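Local atomic coordinates of isomerase/lactonizing enzyme (Agrobacterium tumefaciens, PDB entry 1RVK), a protein that probably catalyses a magnesium-assisted reaction of the enolase superfamily, although its actual substrate and product are unknown. Residues R9-T14 with H343-S348; Q32-M37 with T52-V57; T100-D105 with G282-G287. All blocks are in the same frame, centred on the assembly; numbering follows the deposited sequence.

Contact 1 (R9-T14 with H343-S348)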
loop_
_atom_site.group_PDB
_atom_site.type_symbol
_atom_site.label_atom_id
_atom_site.label_comp_id
_atom_site.label_asym_id
_atom_site.label_seq_id
_atom_site.Cartn_x
_atom_site.Cartn_y
_atom_site.Cartn_z
ATOM N N ARG A 9 21.347 -4.572 1.681
ATOM C CA ARG A 9 21.763 -5.609 0.750
ATOM C C ARG A 9 20.865 -5.528 -0.471
ATOM O O ARG A 9 19.648 -5.696 -0.372
ATOM C CB ARG A 9 21.643 -6.995 1.396
ATOM C CG ARG A 9 22.605 -7.223 2.553
ATOM C CD ARG A 9 22.387 -8.584 3.196
ATOM N NE ARG A 9 23.444 -8.907 4.152
ATOM C CZ ARG A 9 23.663 -8.248 5.287
ATOM N NH1 ARG A 9 22.895 -7.220 5.624
ATOM N NH2 ARG A 9 24.659 -8.615 6.084
ATOM N N VAL A 10 21.468 -5.244 -1.620
ATOM C CA VAL A 10 20.719 -5.149 -2.862
ATOM C C VAL A 10 20.880 -6.459 -3.618
ATOM O O VAL A 10 21.987 -6.987 -3.743
ATOM C CB VAL A 10 21.232 -3.982 -3.735
ATOM C CG1 VAL A 10 20.371 -3.842 -4.984
ATOM C CG2 VAL A 10 21.207 -2.688 -2.933
ATOM N N PHE A 11 19.766 -6.989 -4.109
ATOM C CA PHE A 11 19.785 -8.243 -4.846
ATOM C C PHE A 11 18.814 -8.165 -6.014
ATOM O O PHE A 11 18.035 -7.216 -6.118
ATOM C CB PHE A 11 19.390 -9.402 -3.931
ATOM C CG PHE A 11 18.007 -9.276 -3.356
ATOM C CD1 PHE A 11 17.763 -8.444 -2.267
ATOM C CD2 PHE A 11 16.943 -9.978 -3.918
ATOM C CE1 PHE A 11 16.475 -8.312 -1.743
ATOM C CE2 PHE A 11 15.653 -9.855 -3.404
ATOM C CZ PHE A 11 15.418 -9.019 -2.313
ATOM N N ARG A 12 18.860 -9.169 -6.887
ATOM C CA ARG A 12 17.983 -9.206 -8.053
ATOM C C ARG A 12 16.826 -10.186 -7.860
ATOM O O ARG A 12 17.036 -11.344 -7.503
ATOM C CB ARG A 12 18.770 -9.628 -9.299
ATOM C CG ARG A 12 20.143 -8.988 -9.442
ATOM C CD ARG A 12 21.009 -9.783 -10.421
ATOM N NE ARG A 12 22.431 -9.467 -10.287
ATOM C CZ ARG A 12 22.975 -8.300 -10.621
ATOM N NH1 ARG A 12 22.217 -7.329 -11.114
ATOM N NH2 ARG A 12 24.277 -8.099 -10.457
ATOM N N THR A 13 15.608 -9.711 -8.094
ATOM C CA THR A 13 14.425 -10.553 -7.993
ATOM C C THR A 13 13.884 -10.717 -9.417
ATOM O O THR A 13 13.931 -9.783 -10.217
ATOM C CB THR A 13 13.337 -9.912 -7.092
ATOM O OG1 THR A 13 12.201 -10.781 -7.025
ATOM C CG2 THR A 13 12.897 -8.564 -7.645
ATOM N N THR A 14 13.395 -11.910 -9.735
ATOM C CA THR A 14 12.853 -12.183 -11.061
ATOM C C THR A 14 11.349 -11.968 -11.016
ATOM O O THR A 14 10.650 -12.604 -10.232
ATOM C CB THR A 14 13.152 -13.623 -11.489
ATOM O OG1 THR A 14 14.571 -13.814 -11.530
ATOM C CG2 THR A 14 12.560 -13.907 -12.860
ATOM N N HIS A 343 6.841 -14.184 -4.063
ATOM C CA HIS A 343 8.104 -13.612 -4.527
ATOM C C HIS A 343 9.206 -14.651 -4.384
ATOM O O HIS A 343 9.166 -15.465 -3.468
ATOM C CB HIS A 343 8.454 -12.392 -3.678
ATOM C CG HIS A 343 7.430 -11.302 -3.738
ATOM N ND1 HIS A 343 7.338 -10.424 -4.796
ATOM C CD2 HIS A 343 6.432 -10.969 -2.885
ATOM C CE1 HIS A 343 6.328 -9.597 -4.592
ATOM N NE2 HIS A 343 5.761 -9.906 -3.440
ATOM N N ASP A 344 10.196 -14.616 -5.270
ATOM C CA ASP A 344 11.276 -15.592 -5.190
ATOM C C ASP A 344 12.171 -15.436 -3.963
ATOM O O ASP A 344 12.842 -16.391 -3.560
ATOM C CB ASP A 344 12.127 -15.587 -6.476
ATOM C CG ASP A 344 12.587 -14.196 -6.894
ATOM O OD1 ASP A 344 12.468 -13.237 -6.099
ATOM O OD2 ASP A 344 13.085 -14.071 -8.037
ATOM N N TYR A 345 12.176 -14.254 -3.353
ATOM C CA TYR A 345 13.013 -14.028 -2.176
ATOM C C TYR A 345 12.302 -14.291 -0.847
ATOM O O TYR A 345 12.858 -14.050 0.226
ATOM C CB TYR A 345 13.603 -12.607 -2.209
ATOM C CG TYR A 345 12.588 -11.482 -2.246
ATOM C CD1 TYR A 345 12.065 -10.950 -1.069
ATOM C CD2 TYR A 345 12.153 -10.949 -3.460
ATOM C CE1 TYR A 345 11.133 -9.913 -1.096
ATOM C CE2 TYR A 345 11.219 -9.909 -3.502
ATOM C CZ TYR A 345 10.715 -9.397 -2.316
ATOM O OH TYR A 345 9.795 -8.370 -2.348
ATOM N N LEU A 346 11.077 -14.800 -0.930
ATOM C CA LEU A 346 10.274 -15.126 0.245
ATOM C C LEU A 346 9.873 -16.599 0.139
ATOM O O LEU A 346 9.383 -17.033 -0.900
ATOM C CB LEU A 346 9.024 -14.236 0.287
ATOM C CG LEU A 346 8.968 -13.102 1.318
ATOM C CD1 LEU A 346 10.325 -12.456 1.496
ATOM C CD2 LEU A 346 7.925 -12.080 0.879
ATOM N N LYS A 347 10.082 -17.363 1.204
ATOM C CA LYS A 347 9.757 -18.789 1.192
ATOM C C LYS A 347 8.260 -19.088 1.247
ATOM O O LYS A 347 7.813 -20.127 0.761
ATOM C CB LYS A 347 10.450 -19.502 2.358
ATOM C CG LYS A 347 11.971 -19.434 2.339
ATOM C CD LYS A 347 12.554 -20.305 3.449
ATOM C CE LYS A 347 14.070 -20.290 3.455
ATOM N NZ LYS A 347 14.602 -18.944 3.772
ATOM N N SER A 348 7.495 -18.179 1.845
ATOM C CA SER A 348 6.046 -18.348 1.975
ATOM C C SER A 348 5.388 -16.990 1.793
ATOM O O SER A 348 6.058 -15.962 1.867
ATOM C CB SER A 348 5.692 -18.884 3.366
ATOM O OG SER A 348 6.369 -20.098 3.647
HETATM O O HOH W 1 9.404 -13.155 -7.522
#
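Thr13 and Asp344 are the nearest CA pair across the segments, 6.6 Å apart. Residues 9-14 lie on strand 3-15, whereas the facing chain makes a type I turn from His343 to Leu346, closed by Leu346 N to His343 O at 3.2 Å. No strand pairing joins the two segments; the link is made by side chains, the backbone N-H of Thr14 and one water.

The carboxylate of Asp344 works as a fork. Its OD2 accepts from Thr14 N at 2.8 Å, in a bond straight to 167°, and its OD1 accepts from Thr13 OG1 at 2.6 Å. Both donors approach from the syn side, each tilted out of the carboxylate plane, which fixes the rotation of the group. With chi1 at 50°, CG of Asp344 sits between its own N and carbonyl carbon and is directed at the strand. One water donates to Thr14 O at 3.0 Å and accepts from Asp344 N at 2.8 Å.

Next to this polar cluster, Phe11 presents its edge to a face of Tyr345 in an offset edge-to-face pair (centroids 5.2 Å apart, planes at 69°). Phe11 CE2 lies 3.6 Å from Tyr345 CB, while Thr13 OG1 stands at the tyrosine ring's edge. His343 CB lies over the opposite face of that ring, and Phe375 of helix 373-378 touches Asp344 and Tyr345.

A strand of the N-terminal domain is thereby clamped to a loop of the C-terminal region by one doubly gripped carboxylate, whose negative charge is probably tempered by its two donors, with an aromatic pair alongside.

Contact 2 (Q32-M37 with T52-V57)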
loop_
_atom_site.group_PDB
_atom_site.type_symbol
_atom_site.label_atom_id
_atom_site.label_comp_id
_atom_site.label_asym_id
_atom_site.label_seq_id
_atom_site.Cartn_x
_atom_site.Cartn_y
_atom_site.Cartn_z
ATOM N N GLN A 32 14.873 -9.224 -14.436
ATOM C CA GLN A 32 15.412 -9.096 -13.093
ATOM C C GLN A 32 15.392 -7.645 -12.647
ATOM O O GLN A 32 15.861 -6.753 -13.353
ATOM C CB GLN A 32 16.827 -9.673 -13.030
ATOM C CG GLN A 32 16.843 -11.191 -13.174
ATOM C CD GLN A 32 18.176 -11.810 -12.810
ATOM O OE1 GLN A 32 18.325 -13.032 -12.819
ATOM N NE2 GLN A 32 19.153 -10.971 -12.487
ATOM N N VAL A 33 14.822 -7.423 -11.469
ATOM C CA VAL A 33 14.702 -6.089 -10.897
ATOM C C VAL A 33 15.486 -6.006 -9.593
ATOM O O VAL A 33 15.447 -6.925 -8.781
ATOM C CB VAL A 33 13.221 -5.758 -10.614
ATOM C CG1 VAL A 33 13.102 -4.397 -9.943
ATOM C CG2 VAL A 33 12.431 -5.783 -11.918
ATOM N N GLU A 34 16.201 -4.905 -9.397
ATOM C CA GLU A 34 16.970 -4.729 -8.175
ATOM C C GLU A 34 16.059 -4.389 -7.000
ATOM O O GLU A 34 15.234 -3.477 -7.080
ATOM C CB GLU A 34 18.011 -3.625 -8.353
ATOM C CG GLU A 34 19.224 -4.040 -9.167
ATOM C CD GLU A 34 20.267 -2.941 -9.246
ATOM O OE1 GLU A 34 20.352 -2.135 -8.295
ATOM O OE2 GLU A 34 21.011 -2.890 -10.247
ATOM N N GLN A 35 16.215 -5.134 -5.913
ATOM C CA GLN A 35 15.431 -4.927 -4.703
ATOM C C GLN A 35 16.414 -4.749 -3.552
ATOM O O GLN A 35 17.491 -5.333 -3.563
ATOM C CB GLN A 35 14.535 -6.141 -4.438
ATOM C CG GLN A 35 13.723 -6.053 -3.151
ATOM C CD GLN A 35 12.668 -4.960 -3.189
ATOM O OE1 GLN A 35 12.040 -4.656 -2.177
ATOM N NE2 GLN A 35 12.461 -4.374 -4.364
ATOM N N ALA A 36 16.053 -3.948 -2.559
ATOM C CA ALA A 36 16.950 -3.742 -1.432
ATOM C C ALA A 36 16.340 -4.217 -0.120
ATOM O O ALA A 36 15.131 -4.117 0.092
ATOM C CB ALA A 36 17.326 -2.267 -1.326
HETATM N N MSE A 37 17.185 -4.755 0.752
HETATM C CA MSE A 37 16.735 -5.206 2.057
HETATM C C MSE A 37 17.546 -4.455 3.100
HETATM O O MSE A 37 18.780 -4.457 3.058
HETATM C CB MSE A 37 16.934 -6.717 2.240
HETATM C CG MSE A 37 16.520 -7.213 3.634
HETATM SE SE MSE A 37 16.666 -9.141 3.936
HETATM C CE MSE A 37 18.599 -9.283 3.937
ATOM N N THR A 52 12.566 -2.569 0.288
ATOM C CA THR A 52 12.208 -1.341 -0.419
ATOM C C THR A 52 13.066 -1.199 -1.670
ATOM O O THR A 52 13.945 -2.023 -1.925
ATOM C CB THR A 52 12.403 -0.086 0.464
ATOM O OG1 THR A 52 11.749 1.031 -0.150
ATOM C CG2 THR A 52 13.882 0.231 0.637
ATOM N N ALA A 53 12.801 -0.162 -2.457
ATOM C CA ALA A 53 13.561 0.082 -3.678
ATOM C C ALA A 53 14.946 0.607 -3.312
ATOM O O ALA A 53 15.091 1.405 -2.387
ATOM C CB ALA A 53 12.830 1.093 -4.556
ATOM N N PRO A 54 15.980 0.180 -4.053
ATOM C CA PRO A 54 17.374 0.582 -3.832
ATOM C C PRO A 54 17.629 2.068 -3.570
ATOM O O PRO A 54 18.336 2.417 -2.627
ATOM C CB PRO A 54 18.074 0.093 -5.099
ATOM C CG PRO A 54 17.306 -1.152 -5.432
ATOM C CD PRO A 54 15.872 -0.704 -5.228
ATOM N N GLU A 55 17.059 2.942 -4.399
ATOM C CA GLU A 55 17.271 4.383 -4.252
ATOM C C GLU A 55 16.830 4.957 -2.908
ATOM O O GLU A 55 17.378 5.952 -2.436
ATOM C CB GLU A 55 16.560 5.142 -5.380
ATOM C CG GLU A 55 17.189 4.957 -6.753
ATOM C CD GLU A 55 18.597 5.523 -6.834
ATOM O OE1 GLU A 55 19.485 4.829 -7.377
ATOM O OE2 GLU A 55 18.815 6.660 -6.365
ATOM N N ILE A 56 15.839 4.325 -2.296
ATOM C CA ILE A 56 15.304 4.785 -1.020
ATOM C C ILE A 56 16.255 4.559 0.155
ATOM O O ILE A 56 16.207 5.284 1.151
ATOM C CB ILE A 56 13.938 4.110 -0.766
ATOM C CG1 ILE A 56 12.945 4.599 -1.824
ATOM C CG2 ILE A 56 13.429 4.420 0.638
ATOM C CD1 ILE A 56 11.676 3.767 -1.931
ATOM N N VAL A 57 17.128 3.564 0.031
ATOM C CA VAL A 57 18.095 3.255 1.081
ATOM C C VAL A 57 19.515 3.248 0.521
ATOM O O VAL A 57 20.365 2.469 0.959
ATOM C CB VAL A 57 17.810 1.880 1.723
ATOM C CG1 VAL A 57 16.508 1.931 2.511
ATOM C CG2 VAL A 57 17.738 0.808 0.646
#
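Ala36 and Thr52 form an antiparallel hydrogen-bonded pair, with CA atoms 5.4 Å apart, at the very end of strand 47-52. Both of its bonds are made: Ala36 N reaches Thr52 O at 2.9 Å, with the donor almost in line with the carbonyl (179°), and Thr52 N reaches Ala36 O at 3.0 Å, tilted from the carbonyl plane.

Past Thr52 the ladder stops. Pro54 has no N-H to offer, and its CD rests 3.4 Å from Glu34 O as a van der Waals contact. The chain instead satisfies itself in a short 3-10 turn, Ile56 N bonding to Ala53 O and Val57 N to Pro54 O, while Ile56 O accepts from Thr100 OG1 of helix 98-116. Gln35 bends at chi2 (67°), which brings its amide beside Thr52. Its OE1 lies 3.3 Å from both Thr52 O and Thr52 N and bonds to neither: the first is another acceptor, the second is poorly angled and already bonds to Ala36 O. On its other edge the backbone of Gln35 pairs with Phe11.

Ala36 CB packs against the turn, 3.7 Å from Val57 CG2 and 3.8 Å from Pro54 CA.

Strand 47-52 thus ends on two backbone bonds, with proline supplying no donor to Glu34 O, and the small alanine lets the turn pack close.

Contact 3 (T100-D105 with G282-G287)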
loop_
_atom_site.group_PDB
_atom_site.type_symbol
_atom_site.label_atom_id
_atom_site.label_comp_id
_atom_site.label_asym_id
_atom_site.label_seq_id
_atom_site.Cartn_x
_atom_site.Cartn_y
_atom_site.Cartn_z
ATOM N N THR A 100 11.867 6.546 3.052
ATOM C CA THR A 100 13.020 6.102 3.837
ATOM C C THR A 100 12.590 5.901 5.292
ATOM O O THR A 100 12.988 4.936 5.943
ATOM C CB THR A 100 14.179 7.126 3.784
ATOM O OG1 THR A 100 14.670 7.221 2.443
ATOM C CG2 THR A 100 15.322 6.693 4.693
ATOM N N LEU A 101 11.771 6.816 5.802
ATOM C CA LEU A 101 11.281 6.702 7.170
ATOM C C LEU A 101 10.499 5.401 7.349
ATOM O O LEU A 101 10.616 4.729 8.374
ATOM C CB LEU A 101 10.366 7.887 7.503
ATOM C CG LEU A 101 10.961 9.206 8.008
ATOM C CD1 LEU A 101 11.326 9.041 9.463
ATOM C CD2 LEU A 101 12.165 9.622 7.176
ATOM N N ALA A 102 9.699 5.049 6.346
ATOM C CA ALA A 102 8.879 3.844 6.411
ATOM C C ALA A 102 9.683 2.556 6.529
ATOM O O ALA A 102 9.361 1.694 7.350
ATOM C CB ALA A 102 7.965 3.766 5.190
ATOM N N VAL A 103 10.725 2.420 5.715
ATOM C CA VAL A 103 11.532 1.204 5.745
ATOM C C VAL A 103 12.280 1.063 7.063
ATOM O O VAL A 103 12.372 -0.031 7.619
ATOM C CB VAL A 103 12.546 1.170 4.584
ATOM C CG1 VAL A 103 13.141 -0.235 4.459
ATOM C CG2 VAL A 103 11.862 1.563 3.292
ATOM N N VAL A 104 12.811 2.172 7.567
ATOM C CA VAL A 104 13.541 2.144 8.828
ATOM C C VAL A 104 12.606 1.782 9.982
ATOM O O VAL A 104 12.938 0.947 10.825
ATOM C CB VAL A 104 14.199 3.506 9.121
ATOM C CG1 VAL A 104 14.854 3.482 10.491
ATOM C CG2 VAL A 104 15.232 3.823 8.053
ATOM N N ASP A 105 11.436 2.412 10.016
ATOM C CA ASP A 105 10.456 2.153 11.067
ATOM C C ASP A 105 10.012 0.690 11.004
ATOM O O ASP A 105 9.867 0.033 12.032
ATOM C CB ASP A 105 9.240 3.076 10.892
ATOM C CG ASP A 105 8.223 2.934 12.014
ATOM O OD1 ASP A 105 8.535 3.308 13.166
ATOM O OD2 ASP A 105 7.105 2.450 11.743
ATOM N N GLY A 282 -1.291 4.586 4.697
ATOM C CA GLY A 282 -0.510 3.494 4.155
ATOM C C GLY A 282 0.868 3.610 4.761
ATOM O O GLY A 282 1.362 4.721 4.943
ATOM N N VAL A 283 1.487 2.482 5.082
ATOM C CA VAL A 283 2.816 2.519 5.684
ATOM C C VAL A 283 3.803 3.317 4.838
ATOM O O VAL A 283 4.546 4.151 5.362
ATOM C CB VAL A 283 3.355 1.096 5.918
ATOM C CG1 VAL A 283 4.802 1.152 6.377
ATOM C CG2 VAL A 283 2.499 0.400 6.969
ATOM N N ASN A 284 3.811 3.079 3.530
ATOM C CA ASN A 284 4.730 3.810 2.663
ATOM C C ASN A 284 4.328 5.265 2.470
ATOM O O ASN A 284 5.174 6.120 2.201
ATOM C CB ASN A 284 4.834 3.142 1.287
ATOM C CG ASN A 284 5.774 1.963 1.291
ATOM O OD1 ASN A 284 6.503 1.747 2.256
ATOM N ND2 ASN A 284 5.776 1.199 0.203
ATOM N N ASP A 285 3.038 5.545 2.615
ATOM C CA ASP A 285 2.540 6.893 2.412
ATOM C C ASP A 285 2.736 7.855 3.574
ATOM O O ASP A 285 2.893 9.058 3.356
ATOM C CB ASP A 285 1.060 6.837 2.043
ATOM C CG ASP A 285 0.804 5.973 0.827
ATOM O OD1 ASP A 285 1.286 6.327 -0.273
ATOM O OD2 ASP A 285 0.132 4.935 0.977
ATOM N N VAL A 286 2.734 7.346 4.799
ATOM C CA VAL A 286 2.892 8.233 5.947
ATOM C C VAL A 286 4.187 8.053 6.721
ATOM O O VAL A 286 4.365 8.645 7.786
ATOM C CB VAL A 286 1.697 8.109 6.915
ATOM C CG1 VAL A 286 0.401 8.413 6.167
ATOM C CG2 VAL A 286 1.656 6.720 7.531
ATOM N N GLY A 287 5.091 7.233 6.193
ATOM C CA GLY A 287 6.374 7.057 6.848
ATOM C C GLY A 287 6.556 5.930 7.842
ATOM O O GLY A 287 7.387 6.041 8.743
#
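Leu101 is the first residue of the helix to meet the other segment: its CB lies 3.7 Å from Gly287 O, while the rest of the side chain leads off among Trp82, Leu85 and Gln89 of helix 78-89. One residue on, Ala102 carries most of the contact. Its CA comes within 4.1 Å of Gly287 CA, a close spacing, with a methyl on one side and a glycine on the other. The Ala102 methyl is aimed at the short helix 283-286, with CB 3.4 Å from Val283 O and 3.8 Å from Asn284 OD1, and Val283 CG1 a little farther off. Ala102 CA also makes a CA-H...O contact with Gly287 O at 3.5 Å (133° at the hydrogen); that carbonyl also accepts a conventional bond from Trp82 NE1.

A turn later, Asp105 sets CB 4.1 Å from the same Gly287 O, and its OD1 bonds to Thr290 OG1 of helix 289-301.

Gly287 is the first residue beyond the weakly bonded helix, and its positive phi (93°) would jam a CB against the preceding carbonyl O, which calls for glycine. In the same turn Asp285 OD2 holds His309 ND1, a pair resembling the His-Asp dyad of mandelate racemase. The Asn284 side chain lies about 12 Å from the magnesium ion. The contact joins a capping-domain helix to the loop after barrel strand 278-281, consistent with the enolase-superfamily layout, whose active site lies between cap and barrel.

Contact 3 is buried, its centre about 10 Å from the chain's centre, whereas contacts 1 and 2 are partly buried and farther out, their centres about 19 and 16 Å from it. Contacts 1 and 2 share the three-stranded sheet: strands 3-15 and 30-42 are neighbours in it, joined by Phe11 O to Gln35 N at 2.8 Å. Contacts 2 and 3 meet through helix 98-116, where Thr52 CB packs 3.3 Å from Val103 CG2. Contacts 1 and 3 do not touch, yet both tie the N-terminal domain to the C-terminal region. Their chemistry differs accordingly: a carboxylate, water and aromatic rings in contact 1, strand backbone bonds in contact 2, and close alanine-glycine packing in contact 3.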